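Local structure of sporozoite-specific SAG protein (Toxoplasma gondii, 2WNK) at residues A[6-9]-A[10-13]; A[56-59]-A[60-63]. The protein is a SAG2-related surface antigen of the sporozoite stage, belonging to the SRS family, and may take part in host-cell attachment, though its exact role is not settled. All blocks are in the same frame, centred on the assembly; numbering follows the deposited sequence.

In the fold
Both contacts are local bends in the first SRS domain, and contact 1 precedes contact 2 along the chain. Their centres lie 23 Å apart and their nearest atoms about 14 Å apart, so they do not touch. Contact 1 turns the chain into strand 12-17, at one edge of a four-stranded mixed sheet. Contact 2 follows strand 56-58, which pairs with strand 46-48 in a separate two-stranded sheet. The larger sheet relates them: residues 6-13 pack on strand 121-127, whereas residues 60-63 reach the adjacent strand 94-101. In a domain built chiefly of strands and loops, such bends redirect the chain between strands, and the disulfide Cys6-Cys121 fastens the first of them covalently.

Contact 1: residues A[6-9]-A[10-13]; sequences CETE and GSSI
Cys6 and Ile13 touch across the open end of a hairpin-like bend, whose far end is a type II beta turn running from Thr8 to Ser11. The chain folds back nearly on itself here just before it enters strand 12-17 of the SRS domain. Ile13 points toward residues 6-9, and Cys6 SG lies 4.0 Å from Ile13 CG1. With chi1 at 62°, CG1 sits between the backbone N and the carbonyl carbon of Ile13, and CD1 continues from it to within 4.0 Å of Cys6 N. Sulfur suits this place because it is apolar enough to lie against the branched isoleucine while also closing the disulfide with Cys121. Both side chains rest on Val123 of strand 121-127, so the apolar pair continues into the sheet.

At the other end, Gly10 holds the third position of the turn. Its phi of 77° favours glycine, since a CB at this point would run into Glu9 O. The turn is closed by the backbone of Ser11, whose N donates to Thr8 O over 3.2 Å. This bond is somewhat bent, and its donor stands above the carbonyl plane, 45° out of it. Glu9, in the second position, heads away from residues 10-13 and carries its acid outward to a salt bridge with Arg102, as a charged residue at an exposed corner can. Alongside the turn, Thr8 CG2 comes 4.0 Å from Ser11 CB, laying a methyl group against the serine. The serine hydroxyl has its own use here, because one water bridges the turn, donating to Glu9 O at 2.7 Å and hydrogen-bonded to Ser11 OG at 2.7 Å.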
ATOM      1  N   CYS A   6     -10.584 -11.027  16.534  1.00 15.44           N
ATOM      2  CA  CYS A   6      -9.566 -11.621  17.426  1.00 16.12           C
ATOM      3  C   CYS A   6     -10.240 -12.599  18.395  1.00 17.05           C
ATOM      4  O   CYS A   6     -10.561 -12.203  19.520  1.00 17.12           O
ATOM      5  CB  CYS A   6      -8.799 -10.520  18.159  1.00 14.99           C
ATOM      6  SG  CYS A   6      -6.992 -10.876  18.334  1.00 14.01           S
ATOM      7  N   GLU A   7     -10.405 -13.859  17.935  1.00 16.93           N
ATOM      8  CA  GLU A   7     -11.152 -14.938  18.615  1.00 17.63           C
ATOM      9  C   GLU A   7     -10.347 -15.966  19.421  1.00 17.84           C
ATOM     10  O   GLU A   7     -10.932 -16.910  19.994  1.00 18.20           O
ATOM     11  CB  GLU A   7     -11.909 -15.772  17.580  1.00 17.50           C
ATOM     12  CG  GLU A   7     -12.864 -15.008  16.692  1.00 18.25           C
ATOM     13  CD  GLU A   7     -13.664 -15.951  15.814  1.00 20.25           C
ATOM     14  OE1 GLU A   7     -13.050 -16.847  15.205  1.00 19.40           O
ATOM     15  OE2 GLU A   7     -14.902 -15.810  15.720  1.00 24.10           O
ATOM     16  N   THR A   8      -9.029 -15.900  19.369  1.00 16.87           N
ATOM     17  CA  THR A   8      -8.281 -16.958  20.011  1.00 16.75           C
ATOM     18  C   THR A   8      -7.411 -16.352  21.115  1.00 16.37           C
ATOM     19  O   THR A   8      -6.487 -15.623  20.825  1.00 16.58           O
ATOM     20  CB  THR A   8      -7.442 -17.798  18.986  1.00 17.06           C
ATOM     21  OG1 THR A   8      -8.282 -18.223  17.895  1.00 18.32           O
ATOM     22  CG2 THR A   8      -6.892 -19.044  19.653  1.00 17.99           C
ATOM     23  N   GLU A   9      -7.761 -16.638  22.365  1.00 16.35           N
ATOM     24  CA  GLU A   9      -6.921 -16.200  23.507  1.00 16.46           C
ATOM     25  C   GLU A   9      -5.557 -16.827  23.411  1.00 16.90           C
ATOM     26  O   GLU A   9      -5.443 -18.041  23.117  1.00 16.55           O
ATOM     27  CB  GLU A   9      -7.536 -16.613  24.821  1.00 17.37           C
ATOM     28  CG  GLU A   9      -8.608 -15.663  25.306  1.00 21.40           C
ATOM     29  CD  GLU A   9      -9.333 -16.217  26.495  1.00 26.18           C
ATOM     30  OE1 GLU A   9      -9.975 -17.282  26.360  1.00 31.17           O
ATOM     31  OE2 GLU A   9      -9.257 -15.614  27.581  1.00 28.30           O
ATOM     32  N   GLY A  10      -4.537 -16.032  23.721  1.00 16.33           N
ATOM     33  CA  GLY A  10      -3.175 -16.486  23.614  1.00 17.22           C
ATOM     34  C   GLY A  10      -2.605 -16.542  22.219  1.00 16.76           C
ATOM     35  O   GLY A  10      -1.461 -16.976  22.036  1.00 18.78           O
ATOM     36  N   SER A  11      -3.364 -16.098  21.227  1.00 18.57           N
ATOM     37  CA  SER A  11      -2.853 -16.059  19.854  1.00 18.67           C
ATOM     38  C   SER A  11      -3.120 -14.695  19.262  1.00 18.78           C
ATOM     39  O   SER A  11      -3.567 -13.783  19.966  1.00 18.17           O
ATOM     40  CB  SER A  11      -3.446 -17.175  18.965  1.00 19.61           C
ATOM     41  OG  SER A  11      -2.893 -18.449  19.309  1.00 22.33           O
ATOM     42  N   SER A  12      -2.845 -14.549  17.972  1.00 18.27           N
ATOM     43  CA  SER A  12      -2.852 -13.239  17.381  1.00 18.34           C
ATOM     44  C   SER A  12      -3.410 -13.304  15.963  1.00 17.64           C
ATOM     45  O   SER A  12      -3.447 -14.360  15.328  1.00 18.03           O
ATOM     46  CB  SER A  12      -1.425 -12.672  17.387  1.00 18.81           C
ATOM     47  OG  SER A  12      -1.363 -11.371  16.846  1.00 23.88           O
ATOM     48  N   ILE A  13      -3.860 -12.163  15.488  1.00 17.03           N
ATOM     49  CA  ILE A  13      -4.237 -12.057  14.092  1.00 16.59           C
ATOM     50  C   ILE A  13      -3.342 -10.960  13.540  1.00 16.71           C
ATOM     51  O   ILE A  13      -2.927 -10.044  14.281  1.00 16.39           O
ATOM     52  CB  ILE A  13      -5.743 -11.698  13.903  1.00 17.08           C
ATOM     53  CG1 ILE A  13      -6.080 -10.345  14.521  1.00 16.36           C
ATOM     54  CG2 ILE A  13      -6.653 -12.816  14.464  1.00 17.02           C
ATOM     55  CD1 ILE A  13      -7.502  -9.922  14.223  1.00 17.08           C
TER
HETATM   56  O   HOH W   1      -3.633 -19.524  21.721  1.00 27.28           O

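Contact 2: residues A[56-59]-A[60-63]; sequences EAAL and KDVL
Leu59 and Lys60 are neighbours in sequence whose side chains cross at about a right angle. Leu59 CB lies 3.8 Å from Lys60 NZ, because the lysine chain bends at chi2 and chi3 and comes back beside the leucine. CG, anti to the backbone N (chi1 174°), is 4.1 Å from Lys60 NZ, which the folded lysine chain has brought alongside. There the branches part. CD2 stays 4.0 Å from Lys60 NZ, whose hydrogen bond goes instead to Gly42 O. CD1 turns to the other leucine and meets Leu63 CB at 4.1 Å. Leucine suits this buried place, where its side chain also touches Val47 of strand 46-48.

The backbone beneath makes overlapping beta turns as the chain leaves strand 56-58, the first joined by Asp61 N to Ala58 O at 3.0 Å. Leu59 O is gripped twice: Val62 N donates at 3.1 Å from well above the carbonyl plane, and Leu63 N donates at 2.8 Å almost along the C=O axis, with an N-H...O angle of 165°. The coil brings Val62 back over the strand, where its CG2 rests 3.8 Å from Ala57 CB; alanine is small enough to let the branched valine approach, and Val62 also touches Val96. At the solvent-facing side, chi1 of -71° keeps the Asp61 carboxylate next to the strand, with OD2 near Ala58 CB, where it accepts from a water that in turn accepts from Ala58 N.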
ATOM      1  N   GLU A  56       4.040   1.140  25.046  1.00 14.54           N
ATOM      2  CA  GLU A  56       3.052   1.852  24.233  1.00 16.13           C
ATOM      3  C   GLU A  56       3.606   3.170  23.767  1.00 17.34           C
ATOM      4  O   GLU A  56       4.484   3.762  24.411  1.00 18.01           O
ATOM      5  CB  GLU A  56       1.829   2.225  25.062  1.00 17.13           C
ATOM      6  CG  GLU A  56       1.111   1.119  25.690  1.00 21.44           C
ATOM      7  CD  GLU A  56      -0.005   1.654  26.581  1.00 25.64           C
ATOM      8  OE1 GLU A  56      -0.191   2.899  26.621  1.00 27.19           O
ATOM      9  OE2 GLU A  56      -0.697   0.835  27.201  1.00 27.23           O
ATOM     10  N   ALA A  57       3.025   3.681  22.698  1.00 17.12           N
ATOM     11  CA  ALA A  57       3.403   5.011  22.217  1.00 17.06           C
ATOM     12  C   ALA A  57       2.170   5.695  21.626  1.00 17.10           C
ATOM     13  O   ALA A  57       1.213   5.025  21.269  1.00 16.75           O
ATOM     14  CB  ALA A  57       4.445   4.864  21.150  1.00 18.08           C
ATOM     15  N   ALA A  58       2.201   7.030  21.512  1.00 16.95           N
ATOM     16  CA  ALA A  58       1.162   7.727  20.762  1.00 16.90           C
ATOM     17  C   ALA A  58       1.247   7.339  19.296  1.00 17.17           C
ATOM     18  O   ALA A  58       2.345   7.277  18.702  1.00 17.87           O
ATOM     19  CB  ALA A  58       1.314   9.247  20.921  1.00 16.15           C
ATOM     20  N   LEU A  59       0.093   7.103  18.694  1.00 17.74           N
ATOM     21  CA  LEU A  59       0.049   6.730  17.297  1.00 18.17           C
ATOM     22  C   LEU A  59       0.814   7.707  16.376  1.00 19.93           C
ATOM     23  O   LEU A  59       1.494   7.275  15.442  1.00 19.95           O
ATOM     24  CB  LEU A  59      -1.405   6.574  16.836  1.00 17.19           C
ATOM     25  CG  LEU A  59      -1.577   6.324  15.339  1.00 17.57           C
ATOM     26  CD1 LEU A  59      -0.936   5.016  14.888  1.00 18.70           C
ATOM     27  CD2 LEU A  59      -3.063   6.305  14.998  1.00 17.39           C
ATOM     28  N   LYS A  60       0.683   9.018  16.584  1.00 20.99           N
ATOM     29  CA  LYS A  60       1.335   9.962  15.649  1.00 23.10           C
ATOM     30  C   LYS A  60       2.855   9.978  15.723  1.00 23.93           C
ATOM     31  O   LYS A  60       3.518  10.522  14.824  1.00 24.39           O
ATOM     32  CB  LYS A  60       0.830  11.388  15.805  1.00 23.65           C
ATOM     33  CG  LYS A  60       0.457  11.780  17.202  1.00 26.13           C
ATOM     34  CD  LYS A  60      -0.984  11.320  17.423  1.00 31.27           C
ATOM     35  CE  LYS A  60      -1.710  10.962  16.088  1.00 32.15           C
ATOM     36  NZ  LYS A  60      -2.914  10.057  16.232  1.00 32.34           N
ATOM     37  N   ASP A  61       3.382   9.420  16.805  1.00 24.12           N
ATOM     38  CA  ASP A  61       4.827   9.291  17.030  1.00 24.55           C
ATOM     39  C   ASP A  61       5.389   8.000  16.455  1.00 25.16           C
ATOM     40  O   ASP A  61       6.625   7.787  16.475  1.00 25.53           O
ATOM     41  CB  ASP A  61       5.108   9.306  18.525  1.00 24.30           C
ATOM     42  CG  ASP A  61       4.902  10.658  19.127  1.00 25.05           C
ATOM     43  OD1 ASP A  61       5.068  11.654  18.388  1.00 24.99           O
ATOM     44  OD2 ASP A  61       4.590  10.724  20.334  1.00 25.30           O
ATOM     45  N   VAL A  62       4.504   7.106  16.017  1.00 24.49           N
ATOM     46  CA  VAL A  62       4.942   5.877  15.329  1.00 25.34           C
ATOM     47  C   VAL A  62       4.550   5.859  13.863  1.00 25.45           C
ATOM     48  O   VAL A  62       5.324   5.464  12.993  1.00 26.07           O
ATOM     49  CB  VAL A  62       4.404   4.626  16.036  1.00 25.28           C
ATOM     50  CG1 VAL A  62       4.862   3.382  15.318  1.00 26.16           C
ATOM     51  CG2 VAL A  62       4.910   4.615  17.433  1.00 27.68           C
ATOM     52  N   LEU A  63       3.331   6.310  13.585  1.00 25.24           N
ATOM     53  CA  LEU A  63       2.864   6.500  12.223  1.00 26.27           C
ATOM     54  C   LEU A  63       2.313   7.921  12.142  1.00 26.93           C
ATOM     55  O   LEU A  63       1.243   8.216  12.679  1.00 27.28           O
ATOM     56  CB  LEU A  63       1.769   5.478  11.886  1.00 26.02           C
ATOM     57  CG  LEU A  63       2.178   4.006  11.873  1.00 24.98           C
ATOM     58  CD1 LEU A  63       0.913   3.151  11.758  1.00 23.93           C
ATOM     59  CD2 LEU A  63       3.130   3.711  10.719  1.00 25.40           C
TER
HETATM   60  O   HOH W   2       4.919   8.461  21.849  1.00 34.09           O